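Local coordinates for glycosyl hydrolase family 62 protein (Coprinopsis cinerea, PDB 5B6T) that hydrolyses alpha-L-arabinofuranosidic bonds, probably releasing arabinose side groups from arabinoxylan in plant cell walls, at residues G219-R224 / T260-H265; L193-N198 / L211-G216; F5-S10 / N244-A249. All blocks are in the same frame, centred on the assembly; numbering follows the deposited sequence.

All three contacts lie in one part of the five-bladed beta-propeller of family 62. Contact 2 pairs the strands 195-202 and 207-215 of one blade; contact 1 sets the next strand, 221-228, against the loop that leads to strand 266-268 of the closing blade; contact 3 ties the N-terminal strand 7-9 to the loop 244-249 between the two blades. The centres of contact 1 and contact 2 are about 9 Å apart, those of contact 1 and contact 3 about 10 Å, and those of contact 2 and contact 3 about 14 Å. Along the chain contact 2 closes before contact 1 opens; contact 3 spans contact 2 and alternates with contact 1. Together they run from the metal-occupied centre to the joint between blades.

Contact 1 of 3, residues G219-R224 / T260-H265; sequences GRRWFR and TRDISH. With CA (calcium ion), chain D.
R220 and D262 meet because the arginine chain, with CG beside its backbone N, folds at chi2 (-68°), while D262, its CG also beside the backbone N (chi1 -67°), presents its carboxylate to R220 and R221. The pair joins the lead-in to strand 221-228 of one beta-propeller blade to the loop leading into the closing blade. R220 NH1 lies 2.8 Å from D262 OD2 in a salt bridge that uses the syn lone pair of OD2, the carboxylate standing steeply to the guanidinium. The other oxygen, OD1, takes the backbone N of R221 on its anti side, tilted out of the carboxylate plane, at 2.8 Å and nearly straight (171°), so D262 grips side chain and main chain at once. I263 N then bonds to R221 O at 3.0 Å.

R261 lays its CB over a face of the R220 guanidinium; R261 NH1 comes 3.5 Å from R220 NH2, and water 2 accepts from both R220 NE and R261 NH1, probably easing the like charges. Further along, R221 CB packs 3.7 Å from S264 CB before the arginine end leads off to salt bridges with E213 and E195. The F223 ring turns its edge to the backbone of S264 and H265, its CZ 3.5 Å from H265 N. At H265, where the chain turns a corner, NE2 coordinates the calcium ion, with five waters as the other ligands.

Contact 2 of 3, residues L193-N198 / L211-G216; sequences LFEAAN and LHEAIG
L193 and H212 cross at about a right angle, the leucine methyl CD1 sitting over the middle of the imidazole, 3.7 Å from the ring centroid, in a CH-pi contact. The backbone N of A197 lies over the opposite face, and the edge of the ring meets the backbone of F194. With its CG anti to the backbone N (chi1 -158°), H212 swings its ring across to the partner strand, and ND1 donates back to E213 O of its own strand at 3.1 Å, in the plane of the ring.

A second CH-pi pair repeats the theme: I215 CD1 sits over the centre of one face of the F194 ring, 3.7 Å from its centroid. Between these two pairs, F194 and E195 both face E213 in a classic beta bulge of the antiparallel hairpin. E213 O takes F194 N at 2.9 Å, along with the imidazole and a weak bond from E195 N; E213 N returns a bond to E195 O. The register slips by one residue between E195 and N198, and N198 and L211 then exchange two backbone bonds. A leucine in place of H212 would probably cost E213 O its imidazole donor and leave L193 CD1 without a flat face to rest on.

The E195 and E213 carboxylates stand on the same face of the sheet, OE2 of E195 4.4 Å from OE1 of E213; water 9 lies between them, and R221 forms salt bridges with both. S264 OG hydrogen-bonds to E213 OE2 and H265 N to its OE1. A lead ion sits about 3 Å from the E195 side chain. The hairpin continues into strand 221-228, which bonds to H212 and A214, while strand 163-170 of the preceding blade packs on A197 and H212 through L164 and strand 142-148 lies against E195 and N198.

Contact 3 of 3, residues F5-S10 / N244-A249; sequences FRWSSS and NPFARA
F246 is wedged between F5 and W7, and these three rings form the tight part of the contact. Its CG stands anti to the backbone N (chi1 -179°), which carries the ring across so that its edge points at the face of F5. That edge-to-face pair has centroids 4.7 Å apart and F246 CD1 only 3.7 Å from F5 CE2, toward the rim of the F5 ring. W7 in turn directs its edge at a face of F246 in an offset edge-to-face pair, W7 CZ2 reaching F246 CZ at 3.6 Å.

The indole is also tied by its polar edge: W7 NE1 donates to F246 O at 2.8 Å, nearly straight (167°), in the plane of both the indole and the carbonyl. The same oxygen accepts from N251 ND2 as well, so a buried carbonyl is gripped twice. A247 CB comes in obliquely, 3.7 Å from W7 NE1.

This aromatic cluster lies at the joint of the beta-propeller. Strand 7-9 runs beside the C-terminal strand 305-311, the two chain ends sharing the closing blade, whereas F246 and A247 both face F223 of the preceding blade as a classic beta bulge.

Toward N244 the contact is looser and is made through solvent. N244 is partly exposed, and water 10 bridges the two segments, accepting from F5 N at 2.9 Å and lying 2.8 Å from both N244 OD1 and P245 O. The other end of the same amide, N244 ND2, bonds to S3 O, just ahead of F5.

Contact 1 of 3, residues G219-R224 / T260-H265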
loop_
_atom_site.group_PDB
_atom_site.type_symbol
_atom_site.label_atom_id
_atom_site.label_comp_id
_atom_site.label_asym_id
_atom_site.label_seq_id
_atom_site.Cartn_x
_atom_site.Cartn_y
_atom_site.Cartn_z
ATOM N N GLY A 219 7.339 -13.889 -14.262
ATOM C CA GLY A 219 7.170 -14.218 -12.858
ATOM C C GLY A 219 7.468 -13.097 -11.864
ATOM O O GLY A 219 7.359 -13.306 -10.650
ATOM N N ARG A 220 7.815 -11.912 -12.349
ATOM C CA ARG A 220 8.228 -10.821 -11.464
ATOM C C ARG A 220 7.091 -9.838 -11.183
ATOM O O ARG A 220 6.230 -9.590 -12.014
ATOM C CB ARG A 220 9.422 -10.078 -12.075
ATOM C CG ARG A 220 10.671 -10.932 -12.282
ATOM C CD ARG A 220 11.277 -11.329 -10.966
ATOM N NE ARG A 220 12.438 -12.214 -11.126
ATOM C CZ ARG A 220 13.090 -12.760 -10.110
ATOM N NH1 ARG A 220 12.750 -12.498 -8.845
ATOM N NH2 ARG A 220 14.111 -13.562 -10.359
ATOM N N ARG A 221 7.134 -9.255 -10.000
ATOM C CA ARG A 221 6.118 -8.288 -9.596
ATOM C C ARG A 221 6.328 -6.965 -10.328
ATOM O O ARG A 221 7.461 -6.518 -10.593
ATOM C CB ARG A 221 6.149 -8.052 -8.083
ATOM C CG ARG A 221 6.000 -9.311 -7.236
ATOM C CD ARG A 221 4.809 -10.133 -7.687
ATOM N NE ARG A 221 4.533 -11.271 -6.820
ATOM C CZ ARG A 221 3.624 -11.306 -5.852
ATOM N NH1 ARG A 221 2.892 -10.237 -5.525
ATOM N NH2 ARG A 221 3.447 -12.459 -5.178
ATOM N N TRP A 222 5.199 -6.338 -10.619
ATOM C CA TRP A 222 5.175 -5.037 -11.272
ATOM C C TRP A 222 3.850 -4.346 -11.023
ATOM O O TRP A 222 2.921 -4.972 -10.518
ATOM C CB TRP A 222 5.449 -5.164 -12.777
ATOM C CG TRP A 222 4.397 -5.897 -13.596
ATOM C CD1 TRP A 222 4.038 -7.203 -13.492
ATOM C CD2 TRP A 222 3.600 -5.337 -14.645
ATOM N NE1 TRP A 222 3.074 -7.494 -14.431
ATOM C CE2 TRP A 222 2.766 -6.367 -15.133
ATOM C CE3 TRP A 222 3.516 -4.067 -15.230
ATOM C CZ2 TRP A 222 1.869 -6.164 -16.173
ATOM C CZ3 TRP A 222 2.629 -3.860 -16.243
ATOM C CH2 TRP A 222 1.818 -4.906 -16.724
ATOM N N PHE A 223 3.762 -3.069 -11.395
ATOM C CA PHE A 223 2.552 -2.268 -11.240
ATOM C C PHE A 223 1.946 -1.787 -12.528
ATOM O O PHE A 223 2.654 -1.301 -13.412
ATOM C CB PHE A 223 2.785 -1.038 -10.315
ATOM C CG PHE A 223 2.817 -1.431 -8.881
ATOM C CD1 PHE A 223 4.018 -1.871 -8.292
ATOM C CD2 PHE A 223 1.649 -1.497 -8.164
ATOM C CE1 PHE A 223 4.025 -2.287 -6.980
ATOM C CE2 PHE A 223 1.658 -1.941 -6.854
ATOM C CZ PHE A 223 2.840 -2.358 -6.278
ATOM N N ARG A 224 0.617 -1.902 -12.580
ATOM C CA ARG A 224 -0.208 -1.323 -13.631
ATOM C C ARG A 224 -0.913 -0.106 -13.107
ATOM O O ARG A 224 -1.095 0.032 -11.903
ATOM C CB ARG A 224 -1.216 -2.360 -14.127
ATOM C CG ARG A 224 -0.545 -3.614 -14.694
ATOM C CD ARG A 224 -1.519 -4.705 -15.075
ATOM N NE ARG A 224 -2.357 -4.349 -16.217
ATOM C CZ ARG A 224 -3.597 -4.809 -16.427
ATOM N NH1 ARG A 224 -4.157 -5.675 -15.576
ATOM N NH2 ARG A 224 -4.279 -4.410 -17.490
ATOM N N THR A 260 17.021 -5.619 -7.247
ATOM C CA THR A 260 15.750 -6.307 -7.329
ATOM C C THR A 260 15.282 -6.295 -8.775
ATOM O O THR A 260 15.513 -5.323 -9.495
ATOM C CB THR A 260 14.704 -5.634 -6.400
ATOM O OG1 THR A 260 13.469 -6.356 -6.477
ATOM C CG2 THR A 260 14.479 -4.166 -6.767
ATOM N N ARG A 261 14.606 -7.372 -9.181
ATOM C CA ARG A 261 13.850 -7.441 -10.435
ATOM C C ARG A 261 12.344 -7.326 -10.226
ATOM O O ARG A 261 11.598 -7.328 -11.198
ATOM C CB ARG A 261 14.140 -8.766 -11.155
ATOM C CG ARG A 261 15.585 -8.900 -11.625
ATOM C CD ARG A 261 15.735 -10.156 -12.486
ATOM N NE ARG A 261 17.095 -10.678 -12.371
ATOM C CZ ARG A 261 17.448 -11.960 -12.514
ATOM N NH1 ARG A 261 16.551 -12.900 -12.807
ATOM N NH2 ARG A 261 18.719 -12.301 -12.353
ATOM N N ASP A 262 11.934 -7.282 -8.955
ATOM C CA ASP A 262 10.544 -7.177 -8.557
ATOM C C ASP A 262 10.282 -5.791 -8.025
ATOM O O ASP A 262 11.065 -5.286 -7.193
ATOM C CB ASP A 262 10.239 -8.181 -7.449
ATOM C CG ASP A 262 10.310 -9.612 -7.919
ATOM O OD1 ASP A 262 9.273 -10.127 -8.392
ATOM O OD2 ASP A 262 11.411 -10.240 -7.801
ATOM N N ILE A 263 9.183 -5.184 -8.505
ATOM C CA ILE A 263 8.691 -3.924 -7.958
ATOM C C ILE A 263 7.330 -4.256 -7.380
ATOM O O ILE A 263 6.378 -4.514 -8.120
ATOM C CB ILE A 263 8.570 -2.784 -9.009
ATOM C CG1 ILE A 263 9.854 -2.636 -9.811
ATOM C CG2 ILE A 263 8.194 -1.499 -8.305
ATOM C CD1 ILE A 263 11.109 -2.273 -9.029
ATOM N N SER A 264 7.276 -4.328 -6.053
ATOM C CA SER A 264 6.120 -4.882 -5.367
ATOM C C SER A 264 5.576 -3.928 -4.273
ATOM O O SER A 264 6.205 -2.904 -3.960
ATOM C CB SER A 264 6.514 -6.291 -4.874
ATOM O OG SER A 264 5.510 -6.974 -4.148
ATOM N N HIS A 265 4.397 -4.299 -3.749
ATOM C CA HIS A 265 3.575 -3.578 -2.773
ATOM C C HIS A 265 4.182 -2.338 -2.176
ATOM O O HIS A 265 5.050 -2.424 -1.328
ATOM C CB HIS A 265 3.154 -4.532 -1.658
ATOM C CG HIS A 265 2.002 -4.024 -0.865
ATOM N ND1 HIS A 265 0.972 -4.826 -0.419
ATOM C CD2 HIS A 265 1.686 -2.762 -0.496
ATOM C CE1 HIS A 265 0.089 -4.079 0.216
ATOM N NE2 HIS A 265 0.502 -2.825 0.195
HETATM CA CA CA D . -0.476 -1.063 0.948
HETATM O O HOH W 1 9.234 -12.806 -7.853
HETATM O O HOH W 2 13.677 -12.567 -13.729
HETATM O O HOH W 3 9.502 -6.188 -12.473
HETATM O O HOH W 4 -0.973 -0.582 -1.079
HETATM O O HOH W 5 -2.278 -2.032 1.194
HETATM O O HOH W 6 -1.293 0.649 1.807
HETATM O O HOH W 7 1.279 0.009 0.566
HETATM O O HOH W 8 0.202 -1.577 2.946
#

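Contact 2 of 3, residues L193-N198 / L211-G216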
loop_
_atom_site.group_PDB
_atom_site.type_symbol
_atom_site.label_atom_id
_atom_site.label_comp_id
_atom_site.label_asym_id
_atom_site.label_seq_id
_atom_site.Cartn_x
_atom_site.Cartn_y
_atom_site.Cartn_z
ATOM N N LEU A 193 -4.068 -8.884 -12.214
ATOM C CA LEU A 193 -4.709 -7.957 -11.268
ATOM C C LEU A 193 -4.688 -8.630 -9.903
ATOM O O LEU A 193 -5.699 -9.118 -9.388
ATOM C CB LEU A 193 -6.122 -7.632 -11.739
ATOM C CG LEU A 193 -6.782 -6.421 -11.084
ATOM C CD1 LEU A 193 -6.210 -5.123 -11.628
ATOM C CD2 LEU A 193 -8.294 -6.457 -11.264
ATOM N N PHE A 194 -3.489 -8.684 -9.328
ATOM C CA PHE A 194 -3.236 -9.641 -8.253
ATOM C C PHE A 194 -3.524 -9.112 -6.858
ATOM O O PHE A 194 -4.353 -9.669 -6.146
ATOM C CB PHE A 194 -1.827 -10.211 -8.360
ATOM C CG PHE A 194 -1.612 -11.413 -7.483
ATOM C CD1 PHE A 194 -2.319 -12.586 -7.711
ATOM C CD2 PHE A 194 -0.710 -11.379 -6.451
ATOM C CE1 PHE A 194 -2.135 -13.687 -6.883
ATOM C CE2 PHE A 194 -0.507 -12.483 -5.638
ATOM C CZ PHE A 194 -1.227 -13.632 -5.843
ATOM N N GLU A 195 -2.853 -8.050 -6.440
ATOM C CA GLU A 195 -3.122 -7.496 -5.102
ATOM C C GLU A 195 -2.547 -6.084 -5.007
ATOM O O GLU A 195 -2.147 -5.510 -6.031
ATOM C CB GLU A 195 -2.515 -8.416 -4.035
ATOM C CG GLU A 195 -1.002 -8.584 -4.134
ATOM C CD GLU A 195 -0.415 -9.699 -3.290
ATOM O OE1 GLU A 195 -1.101 -10.400 -2.540
ATOM O OE2 GLU A 195 0.824 -9.910 -3.328
ATOM N N ALA A 196 -2.593 -5.504 -3.817
ATOM C CA ALA A 196 -1.864 -4.276 -3.487
ATOM C C ALA A 196 -2.302 -3.088 -4.333
ATOM O O ALA A 196 -1.482 -2.392 -4.937
ATOM C CB ALA A 196 -0.365 -4.499 -3.597
ATOM N N ALA A 197 -3.578 -2.765 -4.230
ATOM C CA ALA A 197 -4.093 -1.525 -4.818
ATOM C C ALA A 197 -3.583 -0.263 -4.079
ATOM O O ALA A 197 -3.367 -0.271 -2.883
ATOM C CB ALA A 197 -5.611 -1.524 -4.836
ATOM N N ASN A 198 -3.377 0.800 -4.858
ATOM C CA ASN A 198 -3.345 2.173 -4.348
ATOM C C ASN A 198 -4.335 2.992 -5.149
ATOM O O ASN A 198 -4.475 2.808 -6.366
ATOM C CB ASN A 198 -1.981 2.876 -4.515
ATOM C CG ASN A 198 -0.804 2.114 -3.934
ATOM O OD1 ASN A 198 0.040 1.634 -4.694
ATOM N ND2 ASN A 198 -0.682 2.085 -2.616
ATOM N N LEU A 211 -3.359 2.261 -8.919
ATOM C CA LEU A 211 -2.221 1.380 -9.129
ATOM C C LEU A 211 -2.596 0.019 -8.614
ATOM O O LEU A 211 -3.362 -0.103 -7.666
ATOM C CB LEU A 211 -0.982 1.860 -8.351
ATOM C CG LEU A 211 -0.625 3.336 -8.530
ATOM C CD1 LEU A 211 0.554 3.732 -7.641
ATOM C CD2 LEU A 211 -0.385 3.695 -10.007
ATOM N N HIS A 212 -2.068 -1.027 -9.235
ATOM C CA HIS A 212 -2.385 -2.375 -8.756
ATOM C C HIS A 212 -1.219 -3.282 -9.149
ATOM O O HIS A 212 -0.701 -3.169 -10.255
ATOM C CB HIS A 212 -3.700 -2.861 -9.413
ATOM C CG HIS A 212 -4.419 -3.930 -8.682
ATOM N ND1 HIS A 212 -3.962 -5.230 -8.572
ATOM C CD2 HIS A 212 -5.618 -3.902 -8.051
ATOM C CE1 HIS A 212 -4.832 -5.937 -7.869
ATOM N NE2 HIS A 212 -5.854 -5.166 -7.571
ATOM N N GLU A 213 -0.821 -4.154 -8.224
ATOM C CA GLU A 213 0.265 -5.105 -8.456
ATOM C C GLU A 213 -0.175 -6.284 -9.327
ATOM O O GLU A 213 -1.337 -6.734 -9.247
ATOM C CB GLU A 213 0.823 -5.637 -7.137
ATOM C CG GLU A 213 2.174 -6.298 -7.282
ATOM C CD GLU A 213 2.819 -6.698 -5.962
ATOM O OE1 GLU A 213 2.481 -6.110 -4.902
ATOM O OE2 GLU A 213 3.723 -7.584 -6.020
ATOM N N ALA A 214 0.763 -6.747 -10.149
ATOM C CA ALA A 214 0.575 -7.866 -11.051
ATOM C C ALA A 214 1.823 -8.736 -10.985
ATOM O O ALA A 214 2.873 -8.320 -10.520
ATOM C CB ALA A 214 0.389 -7.353 -12.476
ATOM N N ILE A 215 1.677 -9.973 -11.442
ATOM C CA ILE A 215 2.765 -10.914 -11.580
ATOM C C ILE A 215 2.935 -11.120 -13.079
ATOM O O ILE A 215 2.039 -11.666 -13.739
ATOM C CB ILE A 215 2.434 -12.259 -10.904
ATOM C CG1 ILE A 215 2.069 -12.065 -9.422
ATOM C CG2 ILE A 215 3.559 -13.261 -11.077
ATOM C CD1 ILE A 215 1.556 -13.321 -8.769
ATOM N N GLY A 216 4.057 -10.666 -13.620
ATOM C CA GLY A 216 4.260 -10.611 -15.063
ATOM C C GLY A 216 4.622 -11.939 -15.703
ATOM O O GLY A 216 4.748 -12.992 -15.013
HETATM O O HOH W 9 2.685 -7.971 -2.922
#

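Contact 3 of 3, residues F5-S10 / N244-A249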
loop_
_atom_site.group_PDB
_atom_site.type_symbol
_atom_site.label_atom_id
_atom_site.label_comp_id
_atom_site.label_asym_id
_atom_site.label_seq_id
_atom_site.Cartn_x
_atom_site.Cartn_y
_atom_site.Cartn_z
ATOM N N PHE A 5 6.134 6.150 -17.624
ATOM C CA PHE A 5 6.955 6.442 -16.458
ATOM C C PHE A 5 8.358 5.915 -16.580
ATOM O O PHE A 5 8.602 4.881 -17.160
ATOM C CB PHE A 5 6.287 5.858 -15.199
ATOM C CG PHE A 5 4.957 6.454 -14.942
ATOM C CD1 PHE A 5 4.849 7.623 -14.205
ATOM C CD2 PHE A 5 3.820 5.953 -15.573
ATOM C CE1 PHE A 5 3.607 8.224 -14.040
ATOM C CE2 PHE A 5 2.599 6.562 -15.407
ATOM C CZ PHE A 5 2.500 7.687 -14.633
ATOM N N ARG A 6 9.293 6.669 -16.011
ATOM C CA ARG A 6 10.650 6.213 -15.794
ATOM C C ARG A 6 11.081 6.586 -14.391
ATOM O O ARG A 6 10.719 7.645 -13.870
ATOM C CB ARG A 6 11.612 6.794 -16.836
ATOM C CG ARG A 6 11.394 6.069 -18.161
ATOM C CD ARG A 6 12.516 6.275 -19.151
ATOM N NE ARG A 6 13.816 5.988 -18.557
ATOM C CZ ARG A 6 14.359 4.794 -18.341
ATOM N NH1 ARG A 6 13.761 3.658 -18.669
ATOM N NH2 ARG A 6 15.568 4.757 -17.792
ATOM N N TRP A 7 11.888 5.719 -13.794
ATOM C CA TRP A 7 12.276 5.865 -12.381
ATOM C C TRP A 7 13.757 5.618 -12.194
ATOM O O TRP A 7 14.402 4.876 -12.963
ATOM C CB TRP A 7 11.558 4.844 -11.480
ATOM C CG TRP A 7 10.089 4.760 -11.656
ATOM C CD1 TRP A 7 9.426 3.925 -12.500
ATOM C CD2 TRP A 7 9.092 5.532 -10.969
ATOM N NE1 TRP A 7 8.079 4.131 -12.376
ATOM C CE2 TRP A 7 7.845 5.109 -11.447
ATOM C CE3 TRP A 7 9.137 6.548 -10.011
ATOM C CZ2 TRP A 7 6.636 5.664 -10.993
ATOM C CZ3 TRP A 7 7.956 7.085 -9.537
ATOM C CH2 TRP A 7 6.707 6.638 -10.036
ATOM N N SER A 8 14.264 6.171 -11.092
ATOM C CA SER A 8 15.566 5.831 -10.538
ATOM C C SER A 8 15.356 5.298 -9.124
ATOM O O SER A 8 14.716 5.961 -8.295
ATOM C CB SER A 8 16.487 7.059 -10.490
ATOM O OG SER A 8 17.718 6.715 -9.858
ATOM N N SER A 9 15.880 4.106 -8.866
ATOM C CA SER A 9 15.730 3.457 -7.579
ATOM C C SER A 9 16.944 3.616 -6.705
ATOM O O SER A 9 18.092 3.479 -7.160
ATOM C CB SER A 9 15.463 1.965 -7.729
ATOM O OG SER A 9 15.249 1.366 -6.438
ATOM N N SER A 10 16.680 3.873 -5.434
ATOM C CA SER A 10 17.674 3.700 -4.381
ATOM C C SER A 10 18.069 2.249 -4.234
ATOM O O SER A 10 17.443 1.362 -4.809
ATOM C CB SER A 10 17.094 4.159 -3.048
ATOM O OG SER A 10 16.120 3.233 -2.567
ATOM N N ASN A 244 4.672 -0.857 -21.322
ATOM C CA ASN A 244 4.406 0.487 -20.845
ATOM C C ASN A 244 3.837 0.403 -19.419
ATOM O O ASN A 244 2.643 0.570 -19.203
ATOM C CB ASN A 244 3.505 1.288 -21.770
ATOM C CG ASN A 244 3.340 2.701 -21.287
ATOM O OD1 ASN A 244 4.313 3.324 -20.832
ATOM N ND2 ASN A 244 2.115 3.222 -21.353
ATOM N N PRO A 245 4.709 0.108 -18.451
ATOM C CA PRO A 245 4.229 -0.230 -17.104
ATOM C C PRO A 245 4.192 0.997 -16.201
ATOM O O PRO A 245 4.863 1.985 -16.478
ATOM C CB PRO A 245 5.283 -1.213 -16.624
ATOM C CG PRO A 245 6.556 -0.727 -17.255
ATOM C CD PRO A 245 6.135 -0.244 -18.619
ATOM N N PHE A 246 3.478 0.938 -15.076
ATOM C CA PHE A 246 3.645 2.019 -14.129
ATOM C C PHE A 246 5.054 1.898 -13.541
ATOM O O PHE A 246 5.818 2.861 -13.540
ATOM C CB PHE A 246 2.575 1.998 -13.033
ATOM C CG PHE A 246 2.736 3.113 -12.067
ATOM C CD1 PHE A 246 2.369 4.414 -12.418
ATOM C CD2 PHE A 246 3.295 2.875 -10.812
ATOM C CE1 PHE A 246 2.544 5.470 -11.519
ATOM C CE2 PHE A 246 3.493 3.913 -9.913
ATOM C CZ PHE A 246 3.108 5.218 -10.267
ATOM N N ALA A 247 5.389 0.715 -13.029
ATOM C CA ALA A 247 6.709 0.477 -12.454
ATOM C C ALA A 247 7.021 -1.006 -12.605
ATOM O O ALA A 247 6.219 -1.849 -12.223
ATOM C CB ALA A 247 6.751 0.909 -10.992
ATOM N N ARG A 248 8.188 -1.303 -13.156
ATOM C CA ARG A 248 8.590 -2.659 -13.500
ATOM C C ARG A 248 10.099 -2.630 -13.740
ATOM O O ARG A 248 10.658 -1.557 -13.940
ATOM C CB ARG A 248 7.859 -3.097 -14.772
ATOM C CG ARG A 248 8.069 -4.569 -15.162
ATOM C CD ARG A 248 7.022 -5.028 -16.179
ATOM N NE ARG A 248 7.286 -6.405 -16.560
ATOM C CZ ARG A 248 7.923 -6.811 -17.668
ATOM N NH1 ARG A 248 8.321 -5.973 -18.622
ATOM N NH2 ARG A 248 8.147 -8.113 -17.824
ATOM N N ALA A 249 10.768 -3.771 -13.688
ATOM C CA ALA A 249 12.220 -3.765 -13.906
ATOM C C ALA A 249 12.616 -3.012 -15.174
ATOM O O ALA A 249 13.697 -2.401 -15.202
ATOM C CB ALA A 249 12.746 -5.188 -13.964
HETATM O O HOH W 10 5.950 3.431 -18.558
#